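Local coordinates for conserved membrane protein (Chlamydia abortus, PDB 6GZU) that acts as a secreted bacterial effector that combines deubiquitination and acetylation activities and induces fragmentation of the Golgi, at residues Thr44-Cys48 and Phe49-Arg53; Val55-Leu59 and His60-Ser64. One frame throughout, in Å; residues are numbered along the deposited sequence.

In this C-terminal portion of the protein, which contains a region matching the Ulp1 protease catalytic family (CE clan), contacts 1 and 2 sit at the two ends of helix 51-58 and exemplify how a short helix is started and stopped by its own neighbours in sequence. Both are buried, but contact 1 lies deeper, its centre about 10 Å from the centre of the chain, against about 16 Å for that of contact 2. The entry uses hydroxyls, backbone groups and two waters, with a sulfur over an aromatic ring in one conformer. The exit is a Schellman motif with aliphatic packing and a zinc-binding histidine. Between them, R53 of contact 1 packs against Y62 of contact 2.

Contact 1 of 2, residues Thr44-Cys48 and Phe49-Arg53; sequences TPSTC and FSIER
S46 opens the contact with a van der Waals approach to I51, CB and OG both lying against the end of its side chain, with OG 3.8 Å from I51 CD1. I51 also touches Y103 and L105 of strand 100-107, which joins this corner to the central sheet.

At T47 both the amide and the carbonyl are used. T47 N donates to S50 OG over 3.0 Å, a bond made possible by the S50 chi1 of 70°, which folds OG back over its own backbone. The same S50 OG lies 2.7 Å from a water that donates to P45 O, so the hydroxyl ties in the start of the loop as well. T47 O takes two donors from different directions: I51 N, 2.9 Å away, comes nearly in line with the C=O bond, whereas S50 N stands well above the carbonyl plane. Weak bonds from F49 N and S50 N to T47 OG1 complete the pattern of an ST motif, in which one threonine gathers the amides of F49, S50 and I51 just where helix 51-58 begins. M117 and M121 of helix 114-124 pack on the T47 side chain.

The C48 side chain reaches over the ring of the residue that follows it. In one of two deposited conformers SG lies over a face of the F49 ring, 3.9 Å from the centroid and 15° off the normal; this sulfur-aromatic contact holds for that conformer alone and is not established for the other. L161 of helix 159-174 touches both residues. Beyond it, a water donates to C48 O and accepts from E52 N, 3.0 Å away, bridging the turn to the helix.

Contact 2 of 2, residues Val55-Leu59 and His60-Ser64; sequences VLKDL and HLYDS. With ZN (zinc ion), chain C.
D58 O lies over one face of the H60 imidazole, offset toward the rim, with H60 CE1 its nearest ring atom at 3.6 Å; the Y62 ring is approached obliquely by K57 CG. At the H60 ring's edge, in its plane, a water accepts from ND1, which leaves NE2 to bind the zinc ion at 2.0 Å; C78, H80 and C95 complete the site, and the H80 ring meets that of H60 at about a right angle. The ring reaches the metal from a Schellman motif, the classic stop signal of an alpha-helix. H60 takes left-handed backbone angles (phi 56°), and two bonds close the end of helix 51-58: H60 N donates to K57 O from well above the carbonyl plane, and L61 N to L56 O over 2.8 Å at a fairly straight 159°. The turn puts the zinc ligand at its C-prime residue, two positions after the last helical residue, D58. D58 contributes from the second shell, its OD1 bonded to H80 NE2, so it probably orients that ligand, while OD2 is held by Y103.

Past the turn, the chain leaves steeply across the helix direction into strand 62-63, and apolar groups fill the corner. L56 and L61 cross at about a right angle, L56 CD2 meeting L61 CB at 4.1 Å, and L61 CD1 also rests against L59 CB; L173 of helix 159-174 touches both L59 and L61. A chi1 of -172° swings the Y62 ring away from 55-59 while Y62 CB stays 3.8 Å from K57 CG.

Contact 1 of 2, residues Thr44-Cys48 and Phe49-Arg53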
ATOM      1  N   THR A  44      -7.669   3.776   8.106  1.00 28.33           N
ATOM      2  CA  THR A  44      -6.405   4.342   8.597  1.00 28.57           C
ATOM      3  C   THR A  44      -5.290   4.087   7.588  1.00 25.03           C
ATOM      4  O   THR A  44      -4.892   2.929   7.378  1.00 26.44           O
ATOM      5  CB  THR A  44      -6.013   3.704   9.962  1.00 30.41           C
ATOM      6  OG1 THR A  44      -7.103   3.849  10.893  1.00 34.54           O
ATOM      7  CG2 THR A  44      -4.740   4.343  10.536  1.00 31.03           C
ATOM      8  N   PRO A  45      -4.740   5.151   6.969  1.00 23.32           N
ATOM      9  CA  PRO A  45      -3.562   4.931   6.100  1.00 21.99           C
ATOM     10  C   PRO A  45      -2.366   4.538   6.952  1.00 21.19           C
ATOM     11  O   PRO A  45      -2.361   4.810   8.157  1.00 22.89           O
ATOM     12  CB  PRO A  45      -3.248   6.327   5.518  1.00 24.34           C
ATOM     13  CG  PRO A  45      -4.441   7.194   5.920  1.00 25.36           C
ATOM     14  CD  PRO A  45      -5.113   6.573   7.092  1.00 25.16           C
ATOM     15  N   SER A  46      -1.363   3.927   6.338  1.00 19.00           N
ATOM     16  CA  SER A  46      -0.117   3.607   7.061  1.00 18.95           C
ATOM     17  C   SER A  46       0.848   4.787   6.987  1.00 20.45           C
ATOM     18  O   SER A  46       0.650   5.715   6.178  1.00 20.05           O
ATOM     19  CB  SER A  46       0.562   2.400   6.414  1.00 21.34           C
ATOM     20  OG  SER A  46      -0.330   1.264   6.435  1.00 23.32           O
ATOM     21  N   THR A  47       1.879   4.764   7.833  1.00 20.30           N
ATOM     22  CA  THR A  47       2.965   5.750   7.793  1.00 19.63           C
ATOM     23  C   THR A  47       4.264   4.977   7.901  1.00 19.78           C
ATOM     24  O   THR A  47       4.265   3.761   8.127  1.00 19.85           O
ATOM     25  CB  THR A  47       2.918   6.715   9.004  1.00 22.24           C
ATOM     26  OG1 THR A  47       3.252   5.988  10.206  1.00 22.93           O
ATOM     27  CG2 THR A  47       1.528   7.348   9.157  1.00 24.97           C
ATOM     28  N   CYS A  48       5.397   5.654   7.830  1.00 21.63           N
ATOM     29  CA  CYS A  48       6.664   4.945   7.981  0.68 21.17           C
ATOM     30  C   CYS A  48       6.785   4.281   9.362  1.00 22.83           C
ATOM     31  O   CYS A  48       7.500   3.309   9.495  1.00 23.45           O
ATOM     32  CB  CYS A  48       7.858   5.883   7.735  0.68 22.18           C
ATOM     33  SG  CYS A  48       7.926   7.358   8.787  0.68 24.11           S
ATOM     34  N   PHE A  49       6.096   4.819  10.357  1.00 23.15           N
ATOM     35  CA  PHE A  49       6.174   4.290  11.715  1.00 25.20           C
ATOM     36  C   PHE A  49       5.204   3.150  11.946  1.00 24.16           C
ATOM     37  O   PHE A  49       5.434   2.359  12.848  1.00 26.96           O
ATOM     38  CB  PHE A  49       5.933   5.394  12.753  1.00 25.96           C
ATOM     39  CG  PHE A  49       6.952   6.480  12.729  1.00 27.90           C
ATOM     40  CD1 PHE A  49       8.250   6.224  13.068  1.00 28.31           C
ATOM     41  CD2 PHE A  49       6.598   7.758  12.370  1.00 28.08           C
ATOM     42  CE1 PHE A  49       9.204   7.223  13.037  1.00 28.86           C
ATOM     43  CE2 PHE A  49       7.536   8.771  12.368  1.00 28.93           C
ATOM     44  CZ  PHE A  49       8.847   8.518  12.716  1.00 29.77           C
ATOM     45  N   SER A  50       4.142   3.054  11.145  1.00 22.84           N
ATOM     46  CA  SER A  50       3.097   2.062  11.410  1.00 21.35           C
ATOM     47  C   SER A  50       3.029   0.970  10.369  1.00 20.34           C
ATOM     48  O   SER A  50       2.362  -0.062  10.592  1.00 22.76           O
ATOM     49  CB  SER A  50       1.739   2.727  11.546  1.00 22.47           C
ATOM     50  OG  SER A  50       1.331   3.197  10.276  1.00 22.52           O
ATOM     51  N   ILE A  51       3.746   1.110   9.255  1.00 19.88           N
ATOM     52  CA  ILE A  51       3.595   0.148   8.146  1.00 18.83           C
ATOM     53  C   ILE A  51       4.049  -1.277   8.538  1.00 19.07           C
ATOM     54  O   ILE A  51       3.380  -2.221   8.175  1.00 18.79           O
ATOM     55  CB  ILE A  51       4.312   0.670   6.846  1.00 18.82           C
ATOM     56  CG1 ILE A  51       4.169  -0.294   5.680  1.00 19.46           C
ATOM     57  CG2 ILE A  51       5.797   0.935   7.100  1.00 19.74           C
ATOM     58  CD1 ILE A  51       2.733  -0.560   5.211  1.00 20.23           C
ATOM     59  N   GLU A  52       5.128  -1.438   9.306  1.00 19.83           N
ATOM     60  CA  GLU A  52       5.571  -2.796   9.607  1.00 20.18           C
ATOM     61  C   GLU A  52       4.496  -3.521  10.442  1.00 20.74           C
ATOM     62  O   GLU A  52       4.164  -4.698  10.178  1.00 20.59           O
ATOM     63  CB  GLU A  52       6.914  -2.803  10.328  1.00 21.88           C
ATOM     64  CG  GLU A  52       7.309  -4.206  10.794  1.00 23.06           C
ATOM     65  CD  GLU A  52       8.628  -4.196  11.493  1.00 25.00           C
ATOM     66  OE1 GLU A  52       8.985  -3.201  12.184  1.00 27.51           O
ATOM     67  OE2 GLU A  52       9.350  -5.197  11.374  1.00 26.66           O
ATOM     68  N   ARG A  53       3.989  -2.843  11.477  1.00 21.29           N
ATOM     69  CA  ARG A  53       2.942  -3.450  12.335  1.00 21.70           C
ATOM     70  C   ARG A  53       1.709  -3.797  11.497  1.00 20.40           C
ATOM     71  O   ARG A  53       1.103  -4.874  11.678  1.00 21.41           O
ATOM     72  CB  ARG A  53       2.600  -2.520  13.515  1.00 24.54           C
ATOM     73  CG  ARG A  53       1.513  -2.990  14.466  1.00 28.69           C
ATOM     74  CD  ARG A  53       1.922  -4.183  15.268  1.00 33.35           C
ATOM     75  NE  ARG A  53       3.097  -3.913  16.103  1.00 37.52           N
ATOM     76  CZ  ARG A  53       3.064  -3.431  17.351  1.00 41.06           C
ATOM     77  NH1 ARG A  53       1.899  -3.136  17.946  1.00 42.23           N
ATOM     78  NH2 ARG A  53       4.213  -3.241  18.007  1.00 41.50           N
TER
HETATM   79  O   HOH W   1      -1.123   4.388  10.537  1.00 29.78           O
HETATM   80  O   HOH W   2       6.928   0.659  10.468  1.00 22.29           O

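Contact 2 of 2, residues Val55-Leu59 and His60-Ser64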
ATOM      1  N   VAL A  55       1.526  -4.572   8.228  1.00 19.91           N
ATOM      2  CA  VAL A  55       1.843  -5.745   7.428  1.00 19.05           C
ATOM      3  C   VAL A  55       1.842  -7.009   8.274  1.00 19.56           C
ATOM      4  O   VAL A  55       1.246  -8.034   7.875  1.00 19.74           O
ATOM      5  CB  VAL A  55       3.238  -5.548   6.766  1.00 20.08           C
ATOM      6  CG1 VAL A  55       3.715  -6.857   6.139  1.00 21.31           C
ATOM      7  CG2 VAL A  55       3.197  -4.424   5.715  1.00 19.73           C
ATOM      8  N   LEU A  56       2.531  -6.983   9.412  1.00 20.68           N
ATOM      9  CA  LEU A  56       2.563  -8.167  10.268  1.00 20.09           C
ATOM     10  C   LEU A  56       1.182  -8.572  10.739  1.00 20.94           C
ATOM     11  O   LEU A  56       0.837  -9.763  10.701  1.00 21.99           O
ATOM     12  CB  LEU A  56       3.473  -7.958  11.474  1.00 20.95           C
ATOM     13  CG  LEU A  56       4.933  -7.719  11.125  1.00 23.55           C
ATOM     14  CD1 LEU A  56       5.773  -7.284  12.359  1.00 25.38           C
ATOM     15  CD2 LEU A  56       5.509  -9.014  10.553  1.00 24.81           C
ATOM     16  N   LYS A  57       0.343  -7.612  11.116  1.00 20.67           N
ATOM     17  CA  LYS A  57      -1.025  -7.975  11.542  1.00 21.54           C
ATOM     18  C   LYS A  57      -1.811  -8.547  10.363  1.00 22.32           C
ATOM     19  O   LYS A  57      -2.552  -9.527  10.518  1.00 22.91           O
ATOM     20  CB  LYS A  57      -1.781  -6.777  12.136  1.00 23.80           C
ATOM     21  CG  LYS A  57      -1.308  -6.385  13.557  1.00 27.33           C
ATOM     22  CD  LYS A  57      -1.964  -5.080  14.029  1.00 33.35           C
ATOM     23  CE  LYS A  57      -3.487  -5.250  14.153  1.00 38.30           C
ATOM     24  NZ  LYS A  57      -3.861  -6.387  15.069  1.00 43.18           N
ATOM     25  N   ASP A  58      -1.650  -7.982   9.165  1.00 20.77           N
ATOM     26  CA  ASP A  58      -2.453  -8.491   8.032  1.00 21.26           C
ATOM     27  C   ASP A  58      -2.041  -9.897   7.601  1.00 20.84           C
ATOM     28  O   ASP A  58      -2.856 -10.649   7.079  1.00 22.47           O
ATOM     29  CB  ASP A  58      -2.395  -7.513   6.844  1.00 20.39           C
ATOM     30  CG  ASP A  58      -3.182  -6.276   7.092  1.00 21.23           C
ATOM     31  OD1 ASP A  58      -4.176  -6.368   7.835  1.00 21.54           O
ATOM     32  OD2 ASP A  58      -2.864  -5.226   6.536  1.00 20.53           O
ATOM     33  N   LEU A  59      -0.791 -10.283   7.890  1.00 21.70           N
ATOM     34  CA  LEU A  59      -0.327 -11.653   7.628  1.00 22.89           C
ATOM     35  C   LEU A  59      -0.488 -12.555   8.840  1.00 24.69           C
ATOM     36  O   LEU A  59       0.033 -13.689   8.855  1.00 26.52           O
ATOM     37  CB  LEU A  59       1.157 -11.628   7.220  1.00 23.93           C
ATOM     38  CG  LEU A  59       1.325 -10.887   5.881  1.00 23.05           C
ATOM     39  CD1 LEU A  59       2.841 -10.624   5.626  1.00 24.99           C
ATOM     40  CD2 LEU A  59       0.727 -11.748   4.826  1.00 23.44           C
ATOM     41  N   HIS A  60      -1.219 -12.085   9.850  1.00 23.92           N
ATOM     42  CA  HIS A  60      -1.441 -12.848  11.105  1.00 24.90           C
ATOM     43  C   HIS A  60      -0.173 -13.263  11.824  1.00 24.81           C
ATOM     44  O   HIS A  60      -0.121 -14.349  12.436  1.00 26.41           O
ATOM     45  CB  HIS A  60      -2.373 -14.036  10.836  1.00 28.82           C
ATOM     46  CG  HIS A  60      -3.584 -13.641  10.041  1.00 30.98           C
ATOM     47  ND1 HIS A  60      -3.681 -13.826   8.676  1.00 35.87           N
ATOM     48  CD2 HIS A  60      -4.710 -12.990  10.403  1.00 31.34           C
ATOM     49  CE1 HIS A  60      -4.852 -13.376   8.244  1.00 34.26           C
ATOM     50  NE2 HIS A  60      -5.499 -12.866   9.273  1.00 33.72           N
ATOM     51  N   LEU A  61       0.834 -12.398  11.744  1.00 24.16           N
ATOM     52  CA  LEU A  61       2.109 -12.589  12.386  1.00 24.83           C
ATOM     53  C   LEU A  61       2.300 -11.702  13.597  1.00 27.80           C
ATOM     54  O   LEU A  61       3.415 -11.579  14.102  1.00 29.56           O
ATOM     55  CB  LEU A  61       3.224 -12.326  11.386  1.00 24.12           C
ATOM     56  CG  LEU A  61       3.308 -13.396  10.289  1.00 23.25           C
ATOM     57  CD1 LEU A  61       4.212 -12.915   9.185  1.00 23.89           C
ATOM     58  CD2 LEU A  61       3.802 -14.688  10.846  1.00 26.83           C
ATOM     59  N   TYR A  62       1.236 -11.134  14.143  1.00 28.30           N
ATOM     60  CA  TYR A  62       1.424 -10.272  15.302  1.00 32.79           C
ATOM     61  C   TYR A  62       0.468 -10.632  16.433  1.00 37.56           C
ATOM     62  O   TYR A  62      -0.730 -10.723  16.219  1.00 38.22           O
ATOM     63  CB  TYR A  62       1.276  -8.792  14.908  1.00 35.13           C
ATOM     64  CG  TYR A  62       1.676  -7.935  16.063  1.00 40.62           C
ATOM     65  CD1 TYR A  62       3.016  -7.842  16.439  1.00 44.08           C
ATOM     66  CD2 TYR A  62       0.718  -7.299  16.847  1.00 42.55           C
ATOM     67  CE1 TYR A  62       3.401  -7.106  17.534  1.00 46.13           C
ATOM     68  CE2 TYR A  62       1.089  -6.564  17.950  1.00 45.25           C
ATOM     69  CZ  TYR A  62       2.435  -6.474  18.290  1.00 47.63           C
ATOM     70  OH  TYR A  62       2.831  -5.737  19.383  1.00 50.69           O
ATOM     71  N   ASP A  63       0.990 -10.851  17.638  1.00 41.62           N
ATOM     72  CA  ASP A  63       0.141 -11.243  18.768  1.00 48.92           C
ATOM     73  C   ASP A  63      -0.043 -10.031  19.667  1.00 53.87           C
ATOM     74  O   ASP A  63       0.854  -9.692  20.431  1.00 54.24           O
ATOM     75  CB  ASP A  63       0.795 -12.403  19.549  1.00 52.37           C
ATOM     76  CG  ASP A  63       0.006 -12.813  20.799  1.00 55.73           C
ATOM     77  OD1 ASP A  63      -0.032 -12.014  21.755  1.00 56.64           O
ATOM     78  OD2 ASP A  63      -0.548 -13.940  20.847  1.00 56.89           O
ATOM     79  N   SER A  64      -1.189  -9.367  19.577  1.00 58.44           N
ATOM     80  CA  SER A  64      -1.400  -8.155  20.364  1.00 63.36           C
ATOM     81  C   SER A  64      -1.446  -8.409  21.877  1.00 66.10           C
ATOM     82  O   SER A  64      -1.382  -7.470  22.666  1.00 66.86           O
ATOM     83  CB  SER A  64      -2.687  -7.469  19.940  1.00 65.44           C
ATOM     84  OG  SER A  64      -3.793  -8.096  20.572  1.00 67.06           O
TER
HETATM   85 ZN    ZN C 402      -7.331 -12.210   8.932  1.00 35.40          ZN
HETATM   86  O   HOH W   3      -1.940 -14.738   6.540  1.00 37.17           O